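Local coordinates for protein dihydropteridine reductase (Caenorhabditis elegans, PDB 1OOE) that probably reduces quinonoid dihydrobiopterin to tetrahydrobiopterin with NADH or NADPH, as a homodimeric member of the short-chain dehydrogenase/reductase family, at residues F22-G27 with N38-S43; K51-Q56 with S108-K113; L206-T209 with S214-S217. All blocks are in the same frame, centred on the assembly; numbering follows the deposited sequence.

In the fold
The three contacts follow one another along a single Rossmann-type chain and join different helices and loops of it. Contacts 1 and 3 meet directly: the ring of Phe23 and the side chains of Phe22 and Asn26 pack on Leu206, with Phe23 CZ 3.6 Å from Leu206 N, although the two centres are about 20 Å apart. Contact 2 stands off from both, its nearest atoms about 14 Å from either, and lies across the chain's centre from contact 3; it is also the one that reaches the second subunit. A MES molecule, probably from the crystallisation liquor, binds beside contact 3 at Lys207 and Trp208.

Contact 1: residues F22-G27 with N38-S43; sequences FFKKNG and NDQADS
The ammonium group of Lys24, in the conformer described, one of two, has two partners: NZ gives a hydrogen bond to Gln40 O (2.9 Å) and another to a water (NZ to water O 2.9 Å). That water lies so close to Gln40 OE1 that the link between them is doubtful. The carbonyl of Gln40 is met in its own plane, on a lone pair, with a C=O...N angle of 127°. In this conformer Lys24 spans the gap because its chain is fully extended from a CG anti to the backbone N (chi1 -173°), and CE passes 3.4 Å from Gln40 O on the way. Gln40, by contrast, folds at chi2 (-53°), which turns NE2 back to Asp39 OD1 (2.8 Å), met from above the carboxylate plane. Cutting Gln40 back to an alanine is likely to leave Asp39 OD1 without its amide donor, and perhaps the water without a neighbour. The loop is itself shaped by a type I turn from Asn38 to Ala41 and by an Asx turn, Asn38 OD1 accepting from Gln40 N. Lys24 lies near the end of helix 14-25, closed by a Schellman motif with Gly27 as its C-prime residue, and the bond ties this helix at the surface to the loop joining strands 28-34 and 43-46.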
ATOM      1  N   PHE A  22      25.430  17.275  -3.608  1.00 14.47           N
ATOM      2  CA  PHE A  22      25.487  17.637  -5.018  1.00 14.24           C
ATOM      3  C   PHE A  22      24.745  18.934  -5.338  1.00 14.85           C
ATOM      4  O   PHE A  22      25.270  19.791  -6.048  1.00 16.03           O
ATOM      5  CB  PHE A  22      24.931  16.500  -5.876  1.00 15.12           C
ATOM      6  CG  PHE A  22      25.175  16.676  -7.345  1.00 15.67           C
ATOM      7  CD1 PHE A  22      26.461  16.569  -7.867  1.00 16.70           C
ATOM      8  CD2 PHE A  22      24.123  16.953  -8.209  1.00 15.16           C
ATOM      9  CE1 PHE A  22      26.694  16.735  -9.231  1.00 17.89           C
ATOM     10  CE2 PHE A  22      24.345  17.122  -9.577  1.00 17.79           C
ATOM     11  CZ  PHE A  22      25.632  17.011 -10.087  1.00 16.39           C
ATOM     12  N   PHE A  23      23.527  19.084  -4.825  1.00 14.00           N
ATOM     13  CA  PHE A  23      22.773  20.305  -5.092  1.00 14.60           C
ATOM     14  C   PHE A  23      23.423  21.509  -4.427  1.00 16.10           C
ATOM     15  O   PHE A  23      23.422  22.611  -4.979  1.00 15.25           O
ATOM     16  CB  PHE A  23      21.316  20.164  -4.634  1.00 13.41           C
ATOM     17  CG  PHE A  23      20.423  19.527  -5.665  1.00 12.52           C
ATOM     18  CD1 PHE A  23      20.519  18.166  -5.947  1.00 14.05           C
ATOM     19  CD2 PHE A  23      19.519  20.299  -6.392  1.00 12.61           C
ATOM     20  CE1 PHE A  23      19.730  17.584  -6.942  1.00 13.62           C
ATOM     21  CE2 PHE A  23      18.727  19.728  -7.387  1.00 11.54           C
ATOM     22  CZ  PHE A  23      18.833  18.365  -7.664  1.00 12.02           C
ATOM     23  N   LYS A  24      23.983  21.291  -3.242  1.00 16.24           N
ATOM     24  CA  LYS A  24      24.656  22.355  -2.510  1.00 18.28           C
ATOM     25  C   LYS A  24      25.849  22.844  -3.329  1.00 18.26           C
ATOM     26  O   LYS A  24      26.077  24.049  -3.465  1.00 18.00           O
ATOM     27  CB  LYS A  24      25.134  21.830  -1.157  1.00 19.70           C
ATOM     28  CG  LYS A  24      25.704  22.885  -0.229  1.00 22.40           C
ATOM     29  CD  LYS A  24      26.219  22.246   1.056  1.00 23.03           C
ATOM     30  CE  LYS A  24      26.776  23.286   2.012  1.00 24.16           C
ATOM     31  NZ  LYS A  24      27.327  22.668   3.249  0.50 23.54           N
ATOM     32  N   LYS A  25      26.608  21.901  -3.882  1.00 18.08           N
ATOM     33  CA  LYS A  25      27.772  22.243  -4.690  1.00 19.81           C
ATOM     34  C   LYS A  25      27.351  23.025  -5.929  1.00 20.22           C
ATOM     35  O   LYS A  25      28.125  23.820  -6.469  1.00 21.52           O
ATOM     36  CB  LYS A  25      28.520  20.974  -5.113  1.00 20.23           C
ATOM     37  CG  LYS A  25      29.723  21.238  -6.017  1.00 24.47           C
ATOM     38  CD  LYS A  25      30.383  19.946  -6.483  1.00 27.62           C
ATOM     39  CE  LYS A  25      30.979  19.170  -5.320  1.00 30.27           C
ATOM     40  NZ  LYS A  25      32.003  19.966  -4.584  1.00 33.33           N
ATOM     41  N   ASN A  26      26.116  22.803  -6.369  1.00 18.21           N
ATOM     42  CA  ASN A  26      25.597  23.478  -7.548  1.00 18.35           C
ATOM     43  C   ASN A  26      24.777  24.735  -7.262  1.00 17.90           C
ATOM     44  O   ASN A  26      23.920  25.119  -8.055  1.00 20.15           O
ATOM     45  CB  ASN A  26      24.791  22.489  -8.392  1.00 17.40           C
ATOM     46  CG  ASN A  26      25.680  21.606  -9.250  1.00 17.40           C
ATOM     47  OD1 ASN A  26      26.129  22.015 -10.322  1.00 19.05           O
ATOM     48  ND2 ASN A  26      25.954  20.398  -8.773  1.00 18.38           N
ATOM     49  N   GLY A  27      25.044  25.362  -6.119  1.00 19.44           N
ATOM     50  CA  GLY A  27      24.374  26.603  -5.764  1.00 18.72           C
ATOM     51  C   GLY A  27      22.983  26.606  -5.157  1.00 18.91           C
ATOM     52  O   GLY A  27      22.383  27.675  -5.023  1.00 18.14           O
ATOM     53  N   ASN A  38      21.631  16.960   9.447  1.00 18.24           N
ATOM     54  CA  ASN A  38      22.768  16.833   8.544  1.00 16.83           C
ATOM     55  C   ASN A  38      23.399  18.216   8.670  1.00 17.56           C
ATOM     56  O   ASN A  38      22.854  19.198   8.160  1.00 17.88           O
ATOM     57  CB  ASN A  38      22.302  16.606   7.105  1.00 16.84           C
ATOM     58  CG  ASN A  38      23.459  16.388   6.147  1.00 17.15           C
ATOM     59  OD1 ASN A  38      24.463  17.097   6.204  1.00 18.60           O
ATOM     60  ND2 ASN A  38      23.321  15.411   5.256  1.00 15.91           N
ATOM     61  N   ASP A  39      24.531  18.309   9.360  1.00 18.57           N
ATOM     62  CA  ASP A  39      25.167  19.607   9.561  1.00 20.10           C
ATOM     63  C   ASP A  39      25.630  20.314   8.291  1.00 20.84           C
ATOM     64  O   ASP A  39      26.155  21.427   8.357  1.00 19.53           O
ATOM     65  CB  ASP A  39      26.336  19.492  10.546  1.00 22.91           C
ATOM     66  CG  ASP A  39      27.346  18.446  10.137  1.00 24.46           C
ATOM     67  OD1 ASP A  39      27.580  18.284   8.923  1.00 27.13           O
ATOM     68  OD2 ASP A  39      27.920  17.796  11.037  1.00 29.90           O
ATOM     69  N   GLN A  40      25.430  19.682   7.139  1.00 19.88           N
ATOM     70  CA  GLN A  40      25.821  20.290   5.872  1.00 19.88           C
ATOM     71  C   GLN A  40      24.639  21.010   5.223  1.00 18.24           C
ATOM     72  O   GLN A  40      24.819  21.816   4.312  1.00 17.55           O
ATOM     73  CB  GLN A  40      26.371  19.227   4.917  1.00 22.80           C
ATOM     74  CG  GLN A  40      27.643  18.558   5.410  1.00 24.82           C
ATOM     75  CD  GLN A  40      28.725  19.560   5.770  1.00 27.45           C
ATOM     76  OE1 GLN A  40      29.181  20.330   4.924  1.00 29.26           O
ATOM     77  NE2 GLN A  40      29.137  19.558   7.034  1.00 28.52           N
ATOM     78  N   ALA A  41      23.434  20.724   5.704  1.00 17.23           N
ATOM     79  CA  ALA A  41      22.224  21.343   5.166  1.00 17.25           C
ATOM     80  C   ALA A  41      22.042  22.772   5.673  1.00 18.20           C
ATOM     81  O   ALA A  41      22.532  23.122   6.748  1.00 18.59           O
ATOM     82  CB  ALA A  41      21.009  20.508   5.543  1.00 16.33           C
ATOM     83  N   ASP A  42      21.328  23.592   4.901  1.00 17.07           N
ATOM     84  CA  ASP A  42      21.078  24.979   5.290  1.00 17.26           C
ATOM     85  C   ASP A  42      19.986  25.039   6.350  1.00 17.89           C
ATOM     86  O   ASP A  42      19.955  25.948   7.183  1.00 18.55           O
ATOM     87  CB  ASP A  42      20.663  25.819   4.080  1.00 20.23           C
ATOM     88  CG  ASP A  42      21.768  25.939   3.047  1.00 22.14           C
ATOM     89  OD1 ASP A  42      21.939  25.003   2.240  1.00 23.16           O
ATOM     90  OD2 ASP A  42      22.472  26.971   3.051  1.00 25.40           O
ATOM     91  N   SER A  43      19.085  24.064   6.301  1.00 16.08           N
ATOM     92  CA  SER A  43      17.988  23.956   7.253  1.00 15.63           C
ATOM     93  C   SER A  43      17.727  22.489   7.547  1.00 15.75           C
ATOM     94  O   SER A  43      17.802  21.645   6.653  1.00 15.43           O
ATOM     95  CB  SER A  43      16.714  24.595   6.697  1.00 16.72           C
ATOM     96  OG  SER A  43      16.784  26.006   6.758  1.00 19.29           O
TER
HETATM   97  O   HOH W   1      28.907  20.408   2.402  1.00 27.38           O

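Contact 2: residues K51-Q56 with S108-K113; sequences KNWTEQ and SAIAAK
Trp53 presents the edge of its indole to helix 93-118, while the Ile110 side chain runs antiparallel alongside it. The methyl of Ala109 lies in the ring plane, its CB 3.6 Å from Trp53 CZ2, and on the pyrrole side of the same rim Ile110 CG1 comes to 4.0 Å from Trp53 NE1. A chi1 of -155° sets Trp53 CG roughly anti to the backbone N and carries the indole out from its helix to the two residues. Ile110 sends CG1 out with CD1 as its tip, and that methyl touches both Trp53 CD1 (4.1 Å) and the CB of Gln56 (4.0 Å). Gln56 thus meets the isoleucine with the aliphatic base of its side chain, while its far end turns back along its own segment, where NE2 makes a weak bond to Lys51 O. Both helices flank the central, mostly parallel sheet of the Rossmann-type SDR fold, and the pairing joins the first turn of helix 53-68 to the second half of helix 93-118. The start of helix 53-68 carries a capping box: Asn52 OD1 accepts from Glu55 N (2.8 Å), nearly in line with its C=O bond, and Asn52 N donates in return to Glu55 OE1 (2.9 Å) on its anti lone pair. Trp106 stacks on the Trp53 ring. From the second subunit, Val94 packs on Trp53 and Phe93 on Ala109. Lys113 NZ of this chain donates to Ser90 O of the second subunit.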
ATOM      1  N   LYS A  51       6.480   9.492  17.035  1.00 15.20           N
ATOM      2  CA  LYS A  51       5.171  10.074  16.746  1.00 15.37           C
ATOM      3  C   LYS A  51       4.439   9.303  15.650  1.00 13.60           C
ATOM      4  O   LYS A  51       5.076   8.660  14.806  1.00 13.99           O
ATOM      5  CB  LYS A  51       5.335  11.541  16.330  1.00 14.40           C
ATOM      6  CG  LYS A  51       5.921  12.404  17.437  1.00 18.62           C
ATOM      7  CD  LYS A  51       5.957  13.867  17.056  1.00 19.82           C
ATOM      8  CE  LYS A  51       6.367  14.722  18.245  1.00 20.70           C
ATOM      9  NZ  LYS A  51       6.253  16.168  17.928  1.00 21.58           N
ATOM     10  N   ASN A  52       3.107   9.355  15.667  1.00 13.76           N
ATOM     11  CA  ASN A  52       2.326   8.650  14.651  1.00 12.55           C
ATOM     12  C   ASN A  52       2.322   9.419  13.331  1.00 12.42           C
ATOM     13  O   ASN A  52       2.926  10.485  13.231  1.00 11.09           O
ATOM     14  CB  ASN A  52       0.886   8.368  15.128  1.00 15.86           C
ATOM     15  CG  ASN A  52       0.110   9.626  15.480  1.00 17.00           C
ATOM     16  OD1 ASN A  52       0.135  10.618  14.752  1.00 15.58           O
ATOM     17  ND2 ASN A  52      -0.611   9.577  16.598  1.00 18.85           N
ATOM     18  N   TRP A  53       1.640   8.876  12.327  1.00 10.68           N
ATOM     19  CA  TRP A  53       1.603   9.480  10.996  1.00 10.39           C
ATOM     20  C   TRP A  53       1.136  10.934  10.979  1.00 10.23           C
ATOM     21  O   TRP A  53       1.834  11.802  10.457  1.00  9.62           O
ATOM     22  CB  TRP A  53       0.712   8.647  10.069  1.00  8.87           C
ATOM     23  CG  TRP A  53       1.032   8.777   8.595  1.00  8.49           C
ATOM     24  CD1 TRP A  53       1.841   9.709   7.997  1.00  8.50           C
ATOM     25  CD2 TRP A  53       0.527   7.952   7.539  1.00  7.64           C
ATOM     26  NE1 TRP A  53       1.867   9.509   6.632  1.00  8.22           N
ATOM     27  CE2 TRP A  53       1.068   8.438   6.326  1.00  9.43           C
ATOM     28  CE3 TRP A  53      -0.333   6.847   7.501  1.00 10.87           C
ATOM     29  CZ2 TRP A  53       0.775   7.853   5.088  1.00 10.32           C
ATOM     30  CZ3 TRP A  53      -0.622   6.267   6.276  1.00 11.20           C
ATOM     31  CH2 TRP A  53      -0.070   6.772   5.084  1.00  9.71           C
ATOM     32  N   THR A  54      -0.039  11.201  11.545  1.00 10.10           N
ATOM     33  CA  THR A  54      -0.562  12.563  11.557  1.00 10.46           C
ATOM     34  C   THR A  54       0.291  13.502  12.409  1.00  9.67           C
ATOM     35  O   THR A  54       0.443  14.678  12.079  1.00 10.70           O
ATOM     36  CB  THR A  54      -2.041  12.604  12.034  1.00 12.36           C
ATOM     37  OG1 THR A  54      -2.165  11.940  13.298  1.00 12.18           O
ATOM     38  CG2 THR A  54      -2.942  11.921  11.016  1.00 12.17           C
ATOM     39  N   GLU A  55       0.862  12.988  13.495  1.00 10.22           N
ATOM     40  CA  GLU A  55       1.717  13.815  14.342  1.00 10.15           C
ATOM     41  C   GLU A  55       2.976  14.185  13.560  1.00 10.74           C
ATOM     42  O   GLU A  55       3.459  15.315  13.640  1.00 10.82           O
ATOM     43  CB  GLU A  55       2.096  13.069  15.630  1.00 11.35           C
ATOM     44  CG  GLU A  55       0.931  12.839  16.591  1.00 15.31           C
ATOM     45  CD  GLU A  55       1.346  12.079  17.844  1.00 17.40           C
ATOM     46  OE1 GLU A  55       1.994  11.017  17.714  1.00 18.34           O
ATOM     47  OE2 GLU A  55       1.018  12.537  18.960  1.00 20.30           O
ATOM     48  N   GLN A  56       3.511  13.231  12.799  1.00 10.59           N
ATOM     49  CA  GLN A  56       4.702  13.500  12.001  1.00 10.77           C
ATOM     50  C   GLN A  56       4.390  14.517  10.909  1.00 10.85           C
ATOM     51  O   GLN A  56       5.180  15.429  10.660  1.00  8.23           O
ATOM     52  CB  GLN A  56       5.243  12.209  11.378  1.00 10.45           C
ATOM     53  CG  GLN A  56       6.301  11.512  12.221  1.00 12.93           C
ATOM     54  CD  GLN A  56       6.908  10.322  11.507  1.00 11.93           C
ATOM     55  OE1 GLN A  56       7.170  10.378  10.306  1.00 13.93           O
ATOM     56  NE2 GLN A  56       7.147   9.241  12.245  1.00 15.73           N
ATOM     57  N   SER A 108       6.735   9.005   1.833  1.00  9.30           N
ATOM     58  CA  SER A 108       6.311   9.368   0.486  1.00  7.87           C
ATOM     59  C   SER A 108       5.083  10.258   0.519  1.00  6.88           C
ATOM     60  O   SER A 108       4.990  11.218  -0.233  1.00  7.11           O
ATOM     61  CB  SER A 108       5.994   8.115  -0.338  1.00  7.13           C
ATOM     62  OG  SER A 108       7.159   7.349  -0.562  1.00  8.40           O
ATOM     63  N   ALA A 109       4.137   9.930   1.392  1.00  8.42           N
ATOM     64  CA  ALA A 109       2.908  10.708   1.501  1.00  8.16           C
ATOM     65  C   ALA A 109       3.162  12.106   2.052  1.00  8.72           C
ATOM     66  O   ALA A 109       2.577  13.074   1.576  1.00  8.76           O
ATOM     67  CB  ALA A 109       1.907   9.980   2.376  1.00  8.93           C
ATOM     68  N   ILE A 110       4.015  12.214   3.067  1.00  7.83           N
ATOM     69  CA  ILE A 110       4.316  13.523   3.641  1.00  9.60           C
ATOM     70  C   ILE A 110       5.112  14.347   2.628  1.00  9.35           C
ATOM     71  O   ILE A 110       4.935  15.563   2.528  1.00 10.00           O
ATOM     72  CB  ILE A 110       5.087  13.386   4.980  1.00  9.87           C
ATOM     73  CG1 ILE A 110       4.167  12.743   6.023  1.00  9.06           C
ATOM     74  CG2 ILE A 110       5.553  14.758   5.470  1.00  9.25           C
ATOM     75  CD1 ILE A 110       4.814  12.489   7.368  1.00 11.59           C
ATOM     76  N   ALA A 111       5.973  13.690   1.855  1.00  8.91           N
ATOM     77  CA  ALA A 111       6.736  14.408   0.835  1.00  9.46           C
ATOM     78  C   ALA A 111       5.746  14.988  -0.181  1.00  9.87           C
ATOM     79  O   ALA A 111       5.892  16.132  -0.630  1.00  6.75           O
ATOM     80  CB  ALA A 111       7.725  13.461   0.138  1.00  9.83           C
ATOM     81  N   ALA A 112       4.731  14.201  -0.535  1.00  8.28           N
ATOM     82  CA  ALA A 112       3.721  14.656  -1.487  1.00  8.70           C
ATOM     83  C   ALA A 112       2.957  15.849  -0.915  1.00  9.30           C
ATOM     84  O   ALA A 112       2.715  16.830  -1.614  1.00  8.94           O
ATOM     85  CB  ALA A 112       2.753  13.516  -1.821  1.00  8.52           C
ATOM     86  N   LYS A 113       2.575  15.759   0.357  1.00  8.61           N
ATOM     87  CA  LYS A 113       1.849  16.848   1.012  1.00  9.71           C
ATOM     88  C   LYS A 113       2.693  18.122   0.975  1.00  9.66           C
ATOM     89  O   LYS A 113       2.173  19.217   0.739  1.00 10.39           O
ATOM     90  CB  LYS A 113       1.531  16.481   2.469  1.00 11.99           C
ATOM     91  CG  LYS A 113       0.666  17.516   3.200  1.00 10.58           C
ATOM     92  CD  LYS A 113      -0.708  17.654   2.554  1.00 15.84           C
ATOM     93  CE  LYS A 113      -1.529  18.750   3.221  1.00 13.46           C
ATOM     94  NZ  LYS A 113      -2.923  18.782   2.702  1.00 17.81           N
TER

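Contact 3: residues L206-T209 with S214-S217; sequences LKWT and SRPS
Ser214 comes first, lying against Lys207 and the edge of Trp208. Its OG, in the plane of the indole, is 3.5 Å from Trp208 CD1 and 3.4 Å from Lys207 CG, while its polar partner is Glu211 O. Lys207 bends at chi3 (68°), which brings CE back to Ser214 CB (3.8 Å). Beyond the two segments, a bound MES offers its sulfonate to Lys207 NZ in a salt bridge, and Trp208 NE1 bonds to the same sulfonate.

Next, Arg215 returns to the helix. Its chain runs extended from CG to NE, and NE donates to Trp208 O (2.7 Å) at an N-H...O angle of 158°, with the oxygen close to the guanidinium plane; NH2 adds a weak bond to the same carbonyl (3.1 Å). The indole and guanidinium planes stand 81° apart. In the SDR version of the Rossmann fold, this is the loop leading from helix 198-210 to strand 221-227, the strand after the six-stranded core, and the arginine grips a carbonyl in the last turns of that helix. Its NH2 also reaches Gly122 O, just before strand 123-128.

Pro216 then covers one face of the indole. Its CD sits over the five-membered ring, 4.1 Å from the ring centroid, in a CH-pi contact displaced toward the rim, and the proline crosses the tryptophan at about a right angle. Leu171 of strand 169-175 touches both rings.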
ATOM      1  N   LEU A 206      19.256  16.888 -10.886  1.00 12.50           N
ATOM      2  CA  LEU A 206      19.568  18.284 -11.205  1.00 11.91           C
ATOM      3  C   LEU A 206      19.070  18.616 -12.614  1.00 10.91           C
ATOM      4  O   LEU A 206      18.510  19.692 -12.844  1.00 11.37           O
ATOM      5  CB  LEU A 206      21.078  18.553 -11.100  1.00 10.75           C
ATOM      6  CG  LEU A 206      21.539  19.981 -11.436  1.00 11.08           C
ATOM      7  CD1 LEU A 206      20.847  20.977 -10.516  1.00 12.98           C
ATOM      8  CD2 LEU A 206      23.048  20.086 -11.293  1.00 12.26           C
ATOM      9  N   LYS A 207      19.256  17.689 -13.551  1.00 11.25           N
ATOM     10  CA  LYS A 207      18.810  17.904 -14.927  1.00 12.59           C
ATOM     11  C   LYS A 207      17.294  18.062 -15.018  1.00 12.56           C
ATOM     12  O   LYS A 207      16.795  18.998 -15.643  1.00 10.75           O
ATOM     13  CB  LYS A 207      19.238  16.746 -15.833  1.00 11.77           C
ATOM     14  CG  LYS A 207      18.882  16.978 -17.302  1.00 13.47           C
ATOM     15  CD  LYS A 207      19.276  15.818 -18.208  1.00 14.29           C
ATOM     16  CE  LYS A 207      18.448  14.568 -17.926  1.00 15.53           C
ATOM     17  NZ  LYS A 207      18.696  13.500 -18.945  1.00 16.32           N
ATOM     18  N   TRP A 208      16.561  17.141 -14.399  1.00 10.81           N
ATOM     19  CA  TRP A 208      15.107  17.200 -14.434  1.00 11.78           C
ATOM     20  C   TRP A 208      14.574  18.427 -13.693  1.00 12.91           C
ATOM     21  O   TRP A 208      13.505  18.947 -14.027  1.00 13.54           O
ATOM     22  CB  TRP A 208      14.497  15.926 -13.833  1.00 10.09           C
ATOM     23  CG  TRP A 208      14.877  14.649 -14.545  1.00  9.77           C
ATOM     24  CD1 TRP A 208      15.124  14.492 -15.877  1.00  9.77           C
ATOM     25  CD2 TRP A 208      14.989  13.343 -13.959  1.00 10.58           C
ATOM     26  NE1 TRP A 208      15.382  13.166 -16.161  1.00 10.24           N
ATOM     27  CE2 TRP A 208      15.304  12.442 -15.000  1.00 10.51           C
ATOM     28  CE3 TRP A 208      14.849  12.847 -12.656  1.00 12.78           C
ATOM     29  CZ2 TRP A 208      15.483  11.070 -14.778  1.00 11.02           C
ATOM     30  CZ3 TRP A 208      15.026  11.482 -12.434  1.00 12.72           C
ATOM     31  CH2 TRP A 208      15.339  10.612 -13.491  1.00 11.26           C
ATOM     32  N   THR A 209      15.314  18.891 -12.693  1.00 12.53           N
ATOM     33  CA  THR A 209      14.889  20.058 -11.924  1.00 12.27           C
ATOM     34  C   THR A 209      15.040  21.347 -12.728  1.00 13.39           C
ATOM     35  O   THR A 209      14.164  22.218 -12.694  1.00 12.38           O
ATOM     36  CB  THR A 209      15.702  20.197 -10.614  1.00 12.22           C
ATOM     37  OG1 THR A 209      15.475  19.050  -9.785  1.00 11.37           O
ATOM     38  CG2 THR A 209      15.276  21.442  -9.846  1.00 14.77           C
ATOM     39  N   SER A 214      13.609  17.640 -20.357  1.00 13.98           N
ATOM     40  CA  SER A 214      14.471  16.463 -20.227  1.00 13.36           C
ATOM     41  C   SER A 214      13.798  15.381 -19.391  1.00 12.35           C
ATOM     42  O   SER A 214      14.333  14.284 -19.227  1.00 13.34           O
ATOM     43  CB  SER A 214      15.796  16.834 -19.552  1.00 12.58           C
ATOM     44  OG  SER A 214      15.621  17.095 -18.162  1.00 11.65           O
ATOM     45  N   ARG A 215      12.616  15.694 -18.874  1.00 12.86           N
ATOM     46  CA  ARG A 215      11.878  14.775 -18.017  1.00 11.98           C
ATOM     47  C   ARG A 215      11.048  13.705 -18.706  1.00 13.13           C
ATOM     48  O   ARG A 215      10.474  13.932 -19.775  1.00 14.96           O
ATOM     49  CB  ARG A 215      10.910  15.552 -17.120  1.00 10.08           C
ATOM     50  CG  ARG A 215      11.526  16.568 -16.196  1.00 10.87           C
ATOM     51  CD  ARG A 215      10.431  17.418 -15.579  1.00  9.25           C
ATOM     52  NE  ARG A 215      10.967  18.397 -14.642  1.00  9.41           N
ATOM     53  CZ  ARG A 215      10.243  19.335 -14.036  1.00  9.56           C
ATOM     54  NH1 ARG A 215       8.940  19.429 -14.266  1.00 10.35           N
ATOM     55  NH2 ARG A 215      10.827  20.179 -13.198  1.00 11.29           N
ATOM     56  N   PRO A 216      10.990  12.506 -18.103  1.00 13.53           N
ATOM     57  CA  PRO A 216      10.193  11.412 -18.662  1.00 14.04           C
ATOM     58  C   PRO A 216       8.755  11.846 -18.340  1.00 12.58           C
ATOM     59  O   PRO A 216       8.563  12.853 -17.658  1.00 12.61           O
ATOM     60  CB  PRO A 216      10.614  10.208 -17.822  1.00 14.99           C
ATOM     61  CG  PRO A 216      12.023  10.538 -17.430  1.00 14.94           C
ATOM     62  CD  PRO A 216      11.935  12.003 -17.088  1.00 14.16           C
ATOM     63  N   SER A 217       7.757  11.100 -18.801  1.00 13.14           N
ATOM     64  CA  SER A 217       6.362  11.458 -18.524  1.00 14.86           C
ATOM     65  C   SER A 217       6.079  11.464 -17.020  1.00 12.21           C
ATOM     66  O   SER A 217       6.569  10.607 -16.295  1.00 11.99           O
ATOM     67  CB  SER A 217       5.411  10.464 -19.203  1.00 15.33           C
ATOM     68  OG  SER A 217       5.606  10.430 -20.607  1.00 20.78           O
TER